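Local coordinates for protein ORF14 (Streptomyces clavuligerus, PDB 2WPX) that binds acetyl-CoA and probably acts as an acyltransferase, a tandem GCN5-related N-acetyltransferase (GNAT) protein of the clavulanic acid biosynthesis pathway, at residues Y180-W185 and T282-A287; V302-A307 and A315-L320; T252-T257 and L286-Y291. All coordinates share one frame; numbering follows the deposited sequence.

Contact 1. Residues Y180-W185 and T282-A287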
# COMPACT_ATOMS: atom_id res chain seq x y z
N TYR A 180 6.16 0.22 31.12
CA TYR A 180 5.75 -0.43 29.84
C TYR A 180 6.21 -1.87 29.63
O TYR A 180 7.16 -2.28 30.22
CB TYR A 180 6.16 0.42 28.63
CG TYR A 180 5.52 1.79 28.67
CD1 TYR A 180 6.12 2.84 29.39
CD2 TYR A 180 4.30 2.03 28.03
CE1 TYR A 180 5.53 4.09 29.45
CE2 TYR A 180 3.70 3.26 28.09
CZ TYR A 180 4.32 4.29 28.81
OH TYR A 180 3.72 5.53 28.84
N SER A 181 5.51 -2.64 28.80
CA SER A 181 6.15 -3.86 28.31
C SER A 181 5.88 -4.13 26.85
O SER A 181 4.83 -3.80 26.32
CB SER A 181 5.80 -5.06 29.17
OG SER A 181 4.44 -5.02 29.41
N LEU A 182 6.86 -4.76 26.21
CA LEU A 182 6.77 -5.09 24.80
C LEU A 182 6.01 -6.38 24.62
O LEU A 182 6.29 -7.33 25.33
CB LEU A 182 8.17 -5.32 24.29
CG LEU A 182 8.78 -3.94 24.13
CD1 LEU A 182 10.04 -4.11 23.33
CD2 LEU A 182 7.81 -3.04 23.34
N VAL A 183 5.06 -6.40 23.70
CA VAL A 183 4.46 -7.69 23.24
C VAL A 183 4.62 -7.84 21.69
O VAL A 183 4.70 -6.83 20.94
CB VAL A 183 2.95 -7.79 23.67
CG1 VAL A 183 2.09 -6.77 22.89
CG2 VAL A 183 2.38 -9.20 23.49
N THR A 184 4.65 -9.08 21.21
CA THR A 184 4.77 -9.37 19.76
C THR A 184 3.74 -10.41 19.37
O THR A 184 3.36 -11.26 20.18
CB THR A 184 6.17 -9.96 19.37
OG1 THR A 184 6.37 -11.24 20.04
CG2 THR A 184 7.29 -9.00 19.75
N TRP A 185 3.31 -10.35 18.12
CA TRP A 185 2.45 -11.40 17.55
C TRP A 185 2.56 -11.41 16.01
O TRP A 185 2.95 -10.39 15.40
CB TRP A 185 1.02 -11.18 18.00
CG TRP A 185 0.36 -9.98 17.47
CD1 TRP A 185 -0.21 -9.83 16.26
CD2 TRP A 185 0.17 -8.73 18.15
NE1 TRP A 185 -0.78 -8.60 16.13
CE2 TRP A 185 -0.56 -7.89 17.28
CE3 TRP A 185 0.52 -8.24 19.42
CZ2 TRP A 185 -0.92 -6.60 17.62
CZ3 TRP A 185 0.16 -6.96 19.75
CH2 TRP A 185 -0.56 -6.15 18.85
N THR A 282 10.28 4.86 18.08
CA THR A 282 11.60 4.30 17.86
C THR A 282 11.72 2.90 18.47
O THR A 282 12.21 2.00 17.86
CB THR A 282 12.69 5.24 18.37
OG1 THR A 282 12.59 6.48 17.65
CG2 THR A 282 14.06 4.65 18.11
N LEU A 283 11.26 2.73 19.70
CA LEU A 283 11.44 1.44 20.35
C LEU A 283 10.67 0.39 19.57
O LEU A 283 11.18 -0.66 19.28
CB LEU A 283 10.92 1.48 21.78
CG LEU A 283 10.69 0.09 22.39
CD1 LEU A 283 12.02 -0.58 22.71
CD2 LEU A 283 9.83 0.21 23.63
N LEU A 284 9.41 0.69 19.26
CA LEU A 284 8.56 -0.19 18.50
C LEU A 284 9.15 -0.59 17.10
O LEU A 284 9.20 -1.76 16.76
CB LEU A 284 7.15 0.42 18.40
CG LEU A 284 6.31 0.27 19.68
CD1 LEU A 284 4.97 0.94 19.49
CD2 LEU A 284 6.09 -1.21 20.11
N LYS A 285 9.63 0.36 16.30
CA LYS A 285 10.17 -0.02 14.98
C LYS A 285 11.39 -0.89 15.07
O LYS A 285 11.53 -1.84 14.28
CB LYS A 285 10.48 1.19 14.10
CG LYS A 285 9.27 1.94 13.68
CD LYS A 285 9.74 3.21 13.04
CE LYS A 285 8.85 3.60 11.87
NZ LYS A 285 7.76 4.32 12.49
N LEU A 286 12.27 -0.59 16.04
CA LEU A 286 13.50 -1.33 16.18
C LEU A 286 13.22 -2.70 16.75
O LEU A 286 13.80 -3.68 16.27
CB LEU A 286 14.51 -0.60 17.03
CG LEU A 286 15.20 0.51 16.27
CD1 LEU A 286 15.91 1.32 17.31
CD2 LEU A 286 16.20 -0.05 15.26
N ALA A 287 12.35 -2.79 17.75
CA ALA A 287 12.01 -4.12 18.28
C ALA A 287 11.30 -4.95 17.21
O ALA A 287 11.60 -6.12 17.06
CB ALA A 287 11.11 -4.02 19.59
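Leu-182 sets its branched end over the helix face formed by Leu-283, Leu-284 and Ala-287, and its two methyls divide the work. CD2 meets Leu-283 CD2 at 3.8 Å and Leu-284 CD2 at 4.1 Å. The other methyl, CD1, lies 3.9 Å from Ala-287 CB and 4.1 Å from Leu-283 CD1, so both branches of Leu-283 are engaged. Leu-182 and Leu-283 come tip to tip. Leu-284 and Leu-182 instead pass alongside each other in opposite directions, and Leu-284 takes part through its CD2 end. The torsions account for this difference: Leu-283 extends CG anti to its backbone N (chi1 163°), whereas Leu-284 keeps CG beside that atom (chi1 -77°). Ala-287 stands one turn beyond Leu-283, joined to it by the helical bond from Ala-287 N to Leu-283 O (2.9 Å), and its CB is the atom that CD1 of Leu-182 meets.

The strand and helix segments have axes 10.4 Å apart at closest approach, with directions differing by 37°. Strand 180-185 is a border strand, bonded through its backbone to strand 234-242, so the contact lies where helix 280-295 crosses over that margin in the C-terminal GNAT region. Thr-238 of the neighbouring strand also touches Leu-182 and Leu-284. No hydrogen bond crosses between the two segments; only methyl contacts join them directly, so this contact contributes shape fit and no directional bond.

Contact 2. Residues V302-A307 and A315-L320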
# COMPACT_ATOMS: atom_id res chain seq x y z
N VAL A 302 13.59 -2.47 2.98
CA VAL A 302 12.35 -2.28 3.69
C VAL A 302 11.76 -0.98 3.22
O VAL A 302 12.44 0.04 3.14
CB VAL A 302 12.58 -2.27 5.21
CG1 VAL A 302 11.24 -2.10 5.95
CG2 VAL A 302 13.27 -3.53 5.63
N GLU A 303 10.51 -1.00 2.81
CA GLU A 303 9.88 0.22 2.37
C GLU A 303 8.78 0.64 3.36
O GLU A 303 8.21 -0.21 4.10
CB GLU A 303 9.29 0.05 0.96
CG GLU A 303 7.98 -0.71 0.94
CD GLU A 303 7.44 -0.92 -0.49
OE1 GLU A 303 6.93 0.05 -1.08
OE2 GLU A 303 7.54 -2.05 -1.00
N THR A 304 8.48 1.94 3.36
CA THR A 304 7.39 2.45 4.14
C THR A 304 6.89 3.77 3.51
O THR A 304 7.53 4.27 2.55
CB THR A 304 7.85 2.70 5.61
OG1 THR A 304 6.72 2.73 6.50
CG2 THR A 304 8.68 4.00 5.72
N ALA A 305 5.78 4.33 4.02
CA ALA A 305 5.26 5.60 3.51
C ALA A 305 4.52 6.35 4.58
O ALA A 305 3.68 5.79 5.27
CB ALA A 305 4.28 5.37 2.31
N ASN A 306 4.82 7.64 4.66
CA ASN A 306 4.13 8.57 5.55
C ASN A 306 3.50 9.68 4.78
O ASN A 306 4.05 10.15 3.78
CB ASN A 306 5.13 9.20 6.48
CG ASN A 306 5.71 8.22 7.38
OD1 ASN A 306 6.89 7.87 7.29
ND2 ASN A 306 4.87 7.71 8.28
N ALA A 307 2.37 10.16 5.28
CA ALA A 307 1.90 11.44 4.83
C ALA A 307 3.00 12.47 5.10
O ALA A 307 3.59 12.51 6.20
CB ALA A 307 0.62 11.83 5.52
N ALA A 315 10.52 11.86 11.36
CA ALA A 315 11.72 12.02 12.19
C ALA A 315 12.17 10.67 12.75
O ALA A 315 13.34 10.33 12.74
CB ALA A 315 11.43 13.00 13.28
N VAL A 316 11.23 9.84 13.16
CA VAL A 316 11.61 8.50 13.57
C VAL A 316 12.17 7.62 12.47
O VAL A 316 13.15 6.89 12.70
CB VAL A 316 10.48 7.79 14.26
CG1 VAL A 316 10.88 6.36 14.57
CG2 VAL A 316 10.19 8.54 15.58
N ASN A 317 11.58 7.66 11.28
CA ASN A 317 11.99 6.78 10.20
C ASN A 317 13.40 7.15 9.73
O ASN A 317 14.24 6.26 9.59
CB ASN A 317 10.96 6.80 9.03
CG ASN A 317 9.77 5.93 9.32
OD1 ASN A 317 9.89 4.94 10.04
ND2 ASN A 317 8.58 6.32 8.80
N ALA A 318 13.64 8.46 9.59
CA ALA A 318 14.94 9.01 9.19
C ALA A 318 16.06 8.62 10.14
O ALA A 318 17.11 8.13 9.69
CB ALA A 318 14.88 10.57 9.04
N ALA A 319 15.84 8.82 11.44
CA ALA A 319 16.85 8.37 12.47
C ALA A 319 17.19 6.93 12.22
O ALA A 319 18.26 6.48 12.58
CB ALA A 319 16.29 8.48 13.91
N LEU A 320 16.28 6.17 11.65
CA LEU A 320 16.51 4.73 11.56
C LEU A 320 17.20 4.36 10.23
O LEU A 320 17.42 3.19 9.97
CB LEU A 320 15.18 3.97 11.65
CG LEU A 320 14.70 3.47 13.03
CD1 LEU A 320 14.66 4.65 13.95
CD2 LEU A 320 13.35 2.81 12.94
O HOH W 1 6.42 4.55 8.46
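Asn-317 ND2 is held by two oxygens: Asn-306 OD1, 2.7 Å away, and a water at 2.8 Å that accepts from it. The direct bond is weak although short, since the N-H...O angle is only 127°. The two side chains arrive from opposite directions with their amide planes 30° apart, nearly coplanar. Asn-306 OD1 also receives Gln-159 NE2 from strand 149-162, so this oxygen joins the neighbouring strand to the helix.

The water continues the chain of bonds, donating to Thr-304 OG1 at 2.7 Å. With that hydroxyl anti to the backbone N (chi1 -158°), the threonine turns OG1 to the water and brings its methyl CG2 to 3.9 Å from Asn-317 ND2; Gln-266 O on strand 263-271 is a further partner of OG1. Strand 301-307 and helix 311-319 follow one another in the chain, corresponding to the fifth strand and fourth helix of the GNAT fold. The helix doubles back over the strand it has just left, and Thr-304 and Asn-317 mark the closest backbone approach, with CA atoms 8.8 Å apart. Thr-304 and Asn-306, alternate residues of the strand, both point at the helix, whereas Ala-305 between them points away. Asn-317 is buried; its OD1 takes a weak bond from Gln-266 NE2, and Phe-322 packs against the same side chain.

Contact 3. Residues T252-T257 and L286-Y291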
# COMPACT_ATOMS: atom_id res chain seq x y z
N THR A 252 2.98 -1.48 15.91
CA THR A 252 3.59 -1.34 14.64
C THR A 252 3.58 -2.69 13.94
O THR A 252 3.39 -3.72 14.58
CB THR A 252 5.05 -0.81 14.81
OG1 THR A 252 5.59 -0.51 13.53
CG2 THR A 252 5.92 -1.85 15.47
N SER A 253 3.78 -2.71 12.62
CA SER A 253 3.77 -3.96 11.85
C SER A 253 4.66 -3.91 10.60
O SER A 253 4.83 -2.85 9.98
CB SER A 253 2.36 -4.26 11.37
OG SER A 253 1.89 -3.12 10.70
N VAL A 254 5.20 -5.09 10.26
CA VAL A 254 5.78 -5.39 8.97
C VAL A 254 4.92 -6.50 8.25
O VAL A 254 4.39 -7.47 8.87
CB VAL A 254 7.28 -5.80 9.06
CG1 VAL A 254 7.83 -6.19 7.71
CG2 VAL A 254 8.12 -4.62 9.59
N SER A 255 4.83 -6.37 6.93
CA SER A 255 4.10 -7.27 6.10
C SER A 255 5.15 -7.86 5.16
O SER A 255 6.06 -7.16 4.71
CB SER A 255 3.04 -6.42 5.34
OG SER A 255 2.36 -7.17 4.40
N LYS A 256 5.07 -9.14 4.88
CA LYS A 256 6.11 -9.79 4.04
C LYS A 256 5.38 -10.68 3.05
O LYS A 256 4.57 -11.48 3.48
CB LYS A 256 7.00 -10.65 4.92
CG LYS A 256 7.90 -11.62 4.17
CD LYS A 256 9.25 -10.89 3.91
CE LYS A 256 9.96 -11.36 2.60
NZ LYS A 256 9.04 -11.25 1.39
N THR A 257 5.64 -10.54 1.75
CA THR A 257 5.06 -11.42 0.70
C THR A 257 5.73 -12.81 0.62
O THR A 257 6.83 -13.04 1.15
CB THR A 257 5.00 -10.74 -0.70
OG1 THR A 257 6.31 -10.34 -1.08
CG2 THR A 257 4.15 -9.50 -0.73
N LEU A 286 12.27 -0.59 16.04
CA LEU A 286 13.50 -1.33 16.18
C LEU A 286 13.22 -2.70 16.75
O LEU A 286 13.80 -3.68 16.27
CB LEU A 286 14.51 -0.60 17.03
CG LEU A 286 15.20 0.51 16.27
CD1 LEU A 286 15.91 1.32 17.31
CD2 LEU A 286 16.20 -0.05 15.26
N ALA A 287 12.35 -2.79 17.75
CA ALA A 287 12.01 -4.12 18.28
C ALA A 287 11.30 -4.95 17.21
O ALA A 287 11.60 -6.12 17.06
CB ALA A 287 11.11 -4.02 19.59
N ASN A 288 10.35 -4.35 16.48
CA ASN A 288 9.67 -5.11 15.41
C ASN A 288 10.60 -5.51 14.26
O ASN A 288 10.44 -6.58 13.68
CB ASN A 288 8.48 -4.34 14.83
CG ASN A 288 7.35 -5.28 14.35
OD1 ASN A 288 6.72 -5.02 13.31
ND2 ASN A 288 7.09 -6.36 15.11
N LEU A 289 11.55 -4.66 13.91
CA LEU A 289 12.49 -5.02 12.86
C LEU A 289 13.33 -6.22 13.33
O LEU A 289 13.56 -7.17 12.61
CB LEU A 289 13.38 -3.85 12.46
CG LEU A 289 14.37 -4.11 11.29
CD1 LEU A 289 13.62 -4.37 10.03
CD2 LEU A 289 15.39 -2.99 11.07
N GLU A 290 13.75 -6.20 14.58
CA GLU A 290 14.58 -7.28 15.01
C GLU A 290 13.79 -8.58 14.95
O GLU A 290 14.35 -9.65 14.67
CB GLU A 290 15.04 -7.01 16.43
CG GLU A 290 16.00 -8.04 16.95
CD GLU A 290 16.23 -7.84 18.46
OE1 GLU A 290 15.26 -7.73 19.23
OE2 GLU A 290 17.38 -7.75 18.86
N TYR A 291 12.51 -8.46 15.27
CA TYR A 291 11.61 -9.57 15.32
C TYR A 291 11.42 -10.13 13.87
O TYR A 291 11.54 -11.32 13.64
CB TYR A 291 10.33 -9.12 16.01
CG TYR A 291 9.21 -10.13 15.95
CD1 TYR A 291 9.44 -11.49 16.07
CD2 TYR A 291 7.91 -9.72 15.75
CE1 TYR A 291 8.38 -12.41 16.03
CE2 TYR A 291 6.88 -10.61 15.71
CZ TYR A 291 7.11 -11.94 15.84
OH TYR A 291 6.04 -12.79 15.78
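Asn-288 is the first residue along helix segment 286-291 to touch strand segment 252-257, and its CA is 7.0 Å from that of Ser-253. Its CB packs 3.6 Å from Thr-252 CG2, and its CG is 3.9 Å from the same methyl, the two side chains sliding past each other in opposite directions. Thr-252 can offer a methyl here because its hydroxyl is anti to the backbone N (chi1 -173°) and bonds to Thr-269 OG1 on the next strand. The amide of Asn-288 reaches on to the backbone of Ser-253 and Val-254 and to the valine side chain, but it is probably turned over in the model, so no bond is assigned to its O or N.

The residues that follow face elsewhere, Leu-289 onto Pro-168 and Tyr-291 onto Tyr-236, whose ring it meets edge-to-face.

The segment axes approach to 8.5 Å and their directions differ by 30°. This shallow crossing lays the helix along strand 247-256, which lies between strands 234-242 and 263-271 and is antiparallel to both. Strand 263-271 leads into helix 280-295 as the fourth strand and third helix of the GNAT fold, the unit whose N-terminal counterpart, strand 84-92 into helix 101-115, carries the acetyl-CoA-binding residues Arg-98, Arg-99, Gly-100, Gly-102 and Arg-103.

Contacts 1 and 3 lie on helix 280-295, their centres about 10 Å apart, and share Leu-286 and Ala-287; the helix thus meets outermost strand 180-185 with its earlier turns and the more interior strand 247-256 slightly further along. Thr-252 CG2 touches Leu-284 O, 3.5 Å away, where the two contacts meet. Contact 2 comes later in the chain, on strand 301-307 and helix 311-319, with its centre about 16 Å from contact 1 and 13 Å from contact 3. Val-316 packs on Thr-282 where the two helices touch. All three contacts therefore place consecutive helices over strands of the C-terminal GNAT region, away from the acetyl-CoA site of the N-terminal one.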